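Local coordinates for protein tryptophan synthase alpha-subunit (Pyrococcus furiosus, PDB 1GEQ) that cleaves indoleglycerol phosphate to indole and glyceraldehyde 3-phosphate, the alpha-subunit step in the last stage of tryptophan biosynthesis, at residues 135-140 with 157-162; 178-183 with 210-215. All coordinates share one frame; numbering follows the deposited sequence.

Contact 1: residues 135-140 with 157-162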
loop_
_atom_site.group_PDB
_atom_site.type_symbol
_atom_site.label_atom_id
_atom_site.label_comp_id
_atom_site.label_asym_id
_atom_site.label_seq_id
_atom_site.Cartn_x
_atom_site.Cartn_y
_atom_site.Cartn_z
ATOM N N LYS A 135 1.813 2.998 -13.033
ATOM C CA LYS A 135 2.987 2.259 -12.586
ATOM C C LYS A 135 2.583 0.999 -11.825
ATOM O O LYS A 135 1.588 0.985 -11.090
ATOM C CB LYS A 135 3.870 3.148 -11.709
ATOM C CG LYS A 135 4.714 4.145 -12.506
ATOM C CD LYS A 135 5.531 5.052 -11.591
ATOM C CE LYS A 135 6.450 5.966 -12.399
ATOM N NZ LYS A 135 7.213 6.894 -11.514
ATOM N N THR A 136 3.363 -0.062 -11.999
ATOM C CA THR A 136 3.054 -1.323 -11.348
ATOM C C THR A 136 3.845 -1.568 -10.074
ATOM O O THR A 136 5.028 -1.240 -9.983
ATOM C CB THR A 136 3.312 -2.517 -12.296
ATOM O OG1 THR A 136 4.677 -2.486 -12.730
ATOM C CG2 THR A 136 2.386 -2.453 -13.513
ATOM N N VAL A 137 3.162 -2.138 -9.089
ATOM C CA VAL A 137 3.773 -2.496 -7.819
ATOM C C VAL A 137 3.444 -3.975 -7.633
ATOM O O VAL A 137 2.285 -4.373 -7.743
ATOM C CB VAL A 137 3.164 -1.702 -6.646
ATOM C CG1 VAL A 137 3.811 -2.126 -5.326
ATOM C CG2 VAL A 137 3.347 -0.230 -6.873
ATOM N N PHE A 138 4.465 -4.792 -7.384
ATOM C CA PHE A 138 4.267 -6.218 -7.162
ATOM C C PHE A 138 4.801 -6.580 -5.790
ATOM O O PHE A 138 5.754 -5.973 -5.305
ATOM C CB PHE A 138 4.989 -7.054 -8.217
ATOM C CG PHE A 138 4.348 -6.996 -9.565
ATOM C CD1 PHE A 138 4.814 -6.113 -10.532
ATOM C CD2 PHE A 138 3.265 -7.820 -9.867
ATOM C CE1 PHE A 138 4.214 -6.050 -11.786
ATOM C CE2 PHE A 138 2.653 -7.765 -11.127
ATOM C CZ PHE A 138 3.132 -6.876 -12.087
ATOM N N LEU A 139 4.193 -7.579 -5.168
ATOM C CA LEU A 139 4.646 -7.967 -3.849
ATOM C C LEU A 139 5.425 -9.271 -3.842
ATOM O O LEU A 139 5.341 -10.078 -4.768
ATOM C CB LEU A 139 3.454 -8.038 -2.885
ATOM C CG LEU A 139 2.514 -9.233 -2.867
ATOM C CD1 LEU A 139 3.163 -10.376 -2.104
ATOM C CD2 LEU A 139 1.201 -8.831 -2.189
ATOM N N ALA A 140 6.220 -9.439 -2.797
ATOM C CA ALA A 140 7.025 -10.635 -2.626
ATOM C C ALA A 140 6.991 -10.936 -1.139
ATOM O O ALA A 140 7.080 -10.032 -0.310
ATOM C CB ALA A 140 8.470 -10.388 -3.103
ATOM N N THR A 157 7.418 -1.248 -12.440
ATOM C CA THR A 157 7.753 0.102 -12.870
ATOM C C THR A 157 7.578 1.096 -11.718
ATOM O O THR A 157 8.023 2.242 -11.809
ATOM C CB THR A 157 6.903 0.560 -14.105
ATOM O OG1 THR A 157 5.507 0.532 -13.783
ATOM C CG2 THR A 157 7.158 -0.364 -15.307
ATOM N N GLY A 158 6.937 0.656 -10.631
ATOM C CA GLY A 158 6.731 1.523 -9.476
ATOM C C GLY A 158 7.759 1.229 -8.392
ATOM O O GLY A 158 8.707 1.994 -8.204
ATOM N N PHE A 159 7.544 0.142 -7.653
ATOM C CA PHE A 159 8.483 -0.319 -6.630
ATOM C C PHE A 159 8.083 -1.730 -6.227
ATOM O O PHE A 159 6.972 -2.168 -6.513
ATOM C CB PHE A 159 8.534 0.623 -5.406
ATOM C CG PHE A 159 7.237 0.734 -4.645
ATOM C CD1 PHE A 159 6.965 -0.125 -3.585
ATOM C CD2 PHE A 159 6.304 1.721 -4.968
ATOM C CE1 PHE A 159 5.788 -0.016 -2.854
ATOM C CE2 PHE A 159 5.108 1.840 -4.239
ATOM C CZ PHE A 159 4.853 0.967 -3.177
ATOM N N VAL A 160 9.004 -2.452 -5.608
ATOM C CA VAL A 160 8.737 -3.807 -5.167
ATOM C C VAL A 160 8.306 -3.746 -3.708
ATOM O O VAL A 160 8.981 -3.142 -2.874
ATOM C CB VAL A 160 9.997 -4.691 -5.304
ATOM C CG1 VAL A 160 9.737 -6.064 -4.718
ATOM C CG2 VAL A 160 10.380 -4.804 -6.784
ATOM N N TYR A 161 7.177 -4.371 -3.402
ATOM C CA TYR A 161 6.670 -4.348 -2.040
ATOM C C TYR A 161 6.907 -5.688 -1.338
ATOM O O TYR A 161 6.349 -6.709 -1.717
ATOM C CB TYR A 161 5.179 -3.989 -2.072
ATOM C CG TYR A 161 4.499 -3.856 -0.726
ATOM C CD1 TYR A 161 5.179 -3.357 0.383
ATOM C CD2 TYR A 161 3.148 -4.171 -0.578
ATOM C CE1 TYR A 161 4.524 -3.171 1.607
ATOM C CE2 TYR A 161 2.487 -3.984 0.641
ATOM C CZ TYR A 161 3.183 -3.486 1.721
ATOM O OH TYR A 161 2.531 -3.331 2.921
ATOM N N LEU A 162 7.762 -5.666 -0.323
ATOM C CA LEU A 162 8.091 -6.866 0.443
ATOM C C LEU A 162 7.166 -6.943 1.656
ATOM O O LEU A 162 7.030 -5.974 2.403
ATOM C CB LEU A 162 9.544 -6.811 0.932
ATOM C CG LEU A 162 10.637 -6.564 -0.117
ATOM C CD1 LEU A 162 12.017 -6.750 0.529
ATOM C CD2 LEU A 162 10.460 -7.509 -1.268
#

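Contact 2: residues 178-183 with 210-215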
loop_
_atom_site.group_PDB
_atom_site.type_symbol
_atom_site.label_atom_id
_atom_site.label_comp_id
_atom_site.label_asym_id
_atom_site.label_seq_id
_atom_site.Cartn_x
_atom_site.Cartn_y
_atom_site.Cartn_z
ATOM N N THR A 178 13.169 -13.912 9.072
ATOM C CA THR A 178 12.827 -14.291 7.712
ATOM C C THR A 178 12.474 -13.061 6.873
ATOM O O THR A 178 12.664 -13.054 5.660
ATOM C CB THR A 178 11.663 -15.309 7.697
ATOM O OG1 THR A 178 11.592 -15.919 6.407
ATOM C CG2 THR A 178 10.340 -14.632 8.005
ATOM N N ALA A 179 11.971 -12.021 7.533
ATOM C CA ALA A 179 11.615 -10.775 6.863
ATOM C C ALA A 179 12.898 -10.006 6.528
ATOM O O ALA A 179 13.012 -9.408 5.460
ATOM C CB ALA A 179 10.723 -9.940 7.769
ATOM N N TYR A 180 13.857 -10.009 7.451
ATOM C CA TYR A 180 15.124 -9.339 7.204
ATOM C C TYR A 180 15.852 -10.054 6.073
ATOM O O TYR A 180 16.525 -9.418 5.258
ATOM C CB TYR A 180 15.997 -9.356 8.462
ATOM C CG TYR A 180 15.667 -8.272 9.460
ATOM C CD1 TYR A 180 15.013 -8.567 10.657
ATOM C CD2 TYR A 180 16.020 -6.954 9.215
ATOM C CE1 TYR A 180 14.719 -7.574 11.580
ATOM C CE2 TYR A 180 15.728 -5.945 10.136
ATOM C CZ TYR A 180 15.083 -6.266 11.318
ATOM O OH TYR A 180 14.810 -5.280 12.238
ATOM N N ASP A 181 15.719 -11.379 6.031
ATOM C CA ASP A 181 16.371 -12.165 4.992
ATOM C C ASP A 181 15.810 -11.791 3.629
ATOM O O ASP A 181 16.554 -11.662 2.649
ATOM C CB ASP A 181 16.165 -13.667 5.226
ATOM C CG ASP A 181 16.744 -14.519 4.104
ATOM O OD1 ASP A 181 15.976 -14.976 3.226
ATOM O OD2 ASP A 181 17.977 -14.716 4.088
ATOM N N LEU A 182 14.497 -11.620 3.570
ATOM C CA LEU A 182 13.829 -11.265 2.322
ATOM C C LEU A 182 14.358 -9.900 1.839
ATOM O O LEU A 182 14.604 -9.705 0.657
ATOM C CB LEU A 182 12.322 -11.170 2.550
ATOM C CG LEU A 182 11.357 -11.288 1.357
ATOM C CD1 LEU A 182 10.108 -10.462 1.642
ATOM C CD2 LEU A 182 11.999 -10.841 0.090
ATOM N N LEU A 183 14.501 -8.962 2.769
ATOM C CA LEU A 183 14.997 -7.625 2.433
ATOM C C LEU A 183 16.441 -7.687 1.921
ATOM O O LEU A 183 16.774 -7.081 0.907
ATOM C CB LEU A 183 14.921 -6.715 3.667
ATOM C CG LEU A 183 15.545 -5.312 3.544
ATOM C CD1 LEU A 183 14.934 -4.551 2.364
ATOM C CD2 LEU A 183 15.317 -4.581 4.848
ATOM N N LEU A 210 15.511 0.784 7.712
ATOM C CA LEU A 210 16.181 1.716 6.816
ATOM C C LEU A 210 17.674 1.397 6.804
ATOM O O LEU A 210 18.305 1.403 5.755
ATOM C CB LEU A 210 15.937 3.162 7.274
ATOM C CG LEU A 210 14.505 3.669 7.036
ATOM C CD1 LEU A 210 14.367 5.105 7.528
ATOM C CD2 LEU A 210 14.180 3.581 5.548
ATOM N N LYS A 211 18.227 1.089 7.974
ATOM C CA LYS A 211 19.646 0.772 8.072
ATOM C C LYS A 211 19.995 -0.462 7.236
ATOM O O LYS A 211 21.106 -0.573 6.709
ATOM C CB LYS A 211 20.028 0.554 9.541
ATOM C CG LYS A 211 21.524 0.439 9.789
ATOM C CD LYS A 211 21.861 0.549 11.281
ATOM C CE LYS A 211 21.193 -0.542 12.110
ATOM N NZ LYS A 211 21.627 -0.499 13.541
ATOM N N GLU A 212 19.042 -1.382 7.104
ATOM C CA GLU A 212 19.251 -2.601 6.332
ATOM C C GLU A 212 18.988 -2.442 4.837
ATOM O O GLU A 212 18.994 -3.422 4.100
ATOM C CB GLU A 212 18.386 -3.738 6.881
ATOM C CG GLU A 212 18.832 -4.219 8.242
ATOM C CD GLU A 212 20.194 -4.885 8.193
ATOM O OE1 GLU A 212 20.985 -4.683 9.136
ATOM O OE2 GLU A 212 20.464 -5.611 7.213
ATOM N N GLY A 213 18.727 -1.217 4.391
ATOM C CA GLY A 213 18.516 -0.999 2.971
ATOM C C GLY A 213 17.130 -0.739 2.410
ATOM O O GLY A 213 16.999 -0.538 1.207
ATOM N N ALA A 214 16.094 -0.740 3.240
ATOM C CA ALA A 214 14.753 -0.481 2.718
ATOM C C ALA A 214 14.667 0.974 2.238
ATOM O O ALA A 214 14.994 1.885 2.981
ATOM C CB ALA A 214 13.697 -0.729 3.814
ATOM N N ASN A 215 14.223 1.184 1.003
ATOM C CA ASN A 215 14.102 2.540 0.479
ATOM C C ASN A 215 12.904 3.216 1.129
ATOM O O ASN A 215 12.897 4.435 1.332
ATOM C CB ASN A 215 13.915 2.516 -1.037
ATOM C CG ASN A 215 15.055 1.802 -1.755
ATOM O OD1 ASN A 215 14.995 0.597 -1.992
ATOM N ND2 ASN A 215 16.100 2.547 -2.092
#

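Contact 1: residues 135-140 with 157-162
The carbonyl oxygen of T136 is gripped from the 157-162 side by two successive amides. G158 N gives the stronger bond, at 2.8 Å from T136 O and tilted out of the carbonyl plane, while T157 N adds a weak one. That same T157 N also reaches T136 OG1 at 3.0 Å, and T136 OG1 bonds in addition to M155 O at the end of helix 146-155. In return T136 N points almost straight at T157 OG1, 2.9 Å away with an N-H...O angle of 166°. A chi1 of 60° sets that hydroxyl between its own backbone N and carbonyl carbon, facing the T136 amide. G158 sits tight against the first strand, where a CB would run into T136 O.

These are neighbouring parallel strands of the TIM barrel, joined in a beta-alpha-beta unit through helix 146-155. Their pairing is regular at the far end: Y161 N meets F138 O at 2.9 Å and 173°, and Y161 O takes the amide of A140. In the middle the strands drift apart, and F138 N, F159 N and F159 O are buried without a polar partner.

Side chains bridge this part. V137 lays CG1 over one face of the F159 ring, 4.0 Å from the centroid, a CH-pi contact, and its CG2 reaches F159 CE2. F2 meets the F159 ring edge-to-face. With an alanine at F159, both V137 methyls would probably lose the ring face they rest on and F2 its aromatic mate. Further along, V137 CG1 touches Y161 CB; the Y161 side chain comes, at its nearest atoms, to about 4 Å from that of the active-site residue E36. On the helix-facing side, A140 CB rests 4.0 Å from L162 CD2.

Contact 2: residues 178-183 with 210-215
L183 meets the E212-A214 turn just beyond helix 203-211, joining two successive outer helices of the TIM barrel at a Schellman motif. G213, at positive phi, is its C-prime residue, with G213 N bonded to L210 O and A214 N to L209 O. From CB, which heads toward the turn, the L183 chain puts CG anti to the backbone N (chi1 173°), bringing CG to 4.0 Å from E212 O. There it forks. CD2 lies 3.8 Å from E212 CB and close to E212 O as well; CD1 goes to the next residues, 4.1 Å from A214 N and 4.3 Å from A214 CB. V196 of the barrel wall touches both L183 and A214 from the inner side.

One helical turn back toward the N terminus, the Y180 ring meets the aliphatic part of E212. The two side chains cross at about a right angle, with ring and carboxylate planes 90° apart, and the phenol oxygen is hydrogen-bonded to S208 OG on helix 203-211. E212, bent at chi2 (-66°), offers its CG obliquely to the ring, 4.0 Å from Y180 CE2.

How the contacts relate
Following the chain from the N terminus, strand 135-140 leads through helix 146-155 back to strand 159-163, and contact 1 closes that beta-alpha-beta loop. The chain then passes an unmodelled stretch, 167-173, and enters helix 177-189, where contact 2 opens. It closes only after strand 194-197 and helix 203-211, at the turn leading into strand 216-219. The two loops therefore follow in series, neither nested nor crossed: contact 1 ties two barrel strands edge to edge, contact 2 two neighbouring helices of the outer layer. Their centres lie about 15 Å apart, yet they touch through L162 and A140: L162 CD1 meets L183 CA, and A140 O meets L182 CD1, both at 3.6 Å, joining barrel wall to helix layer.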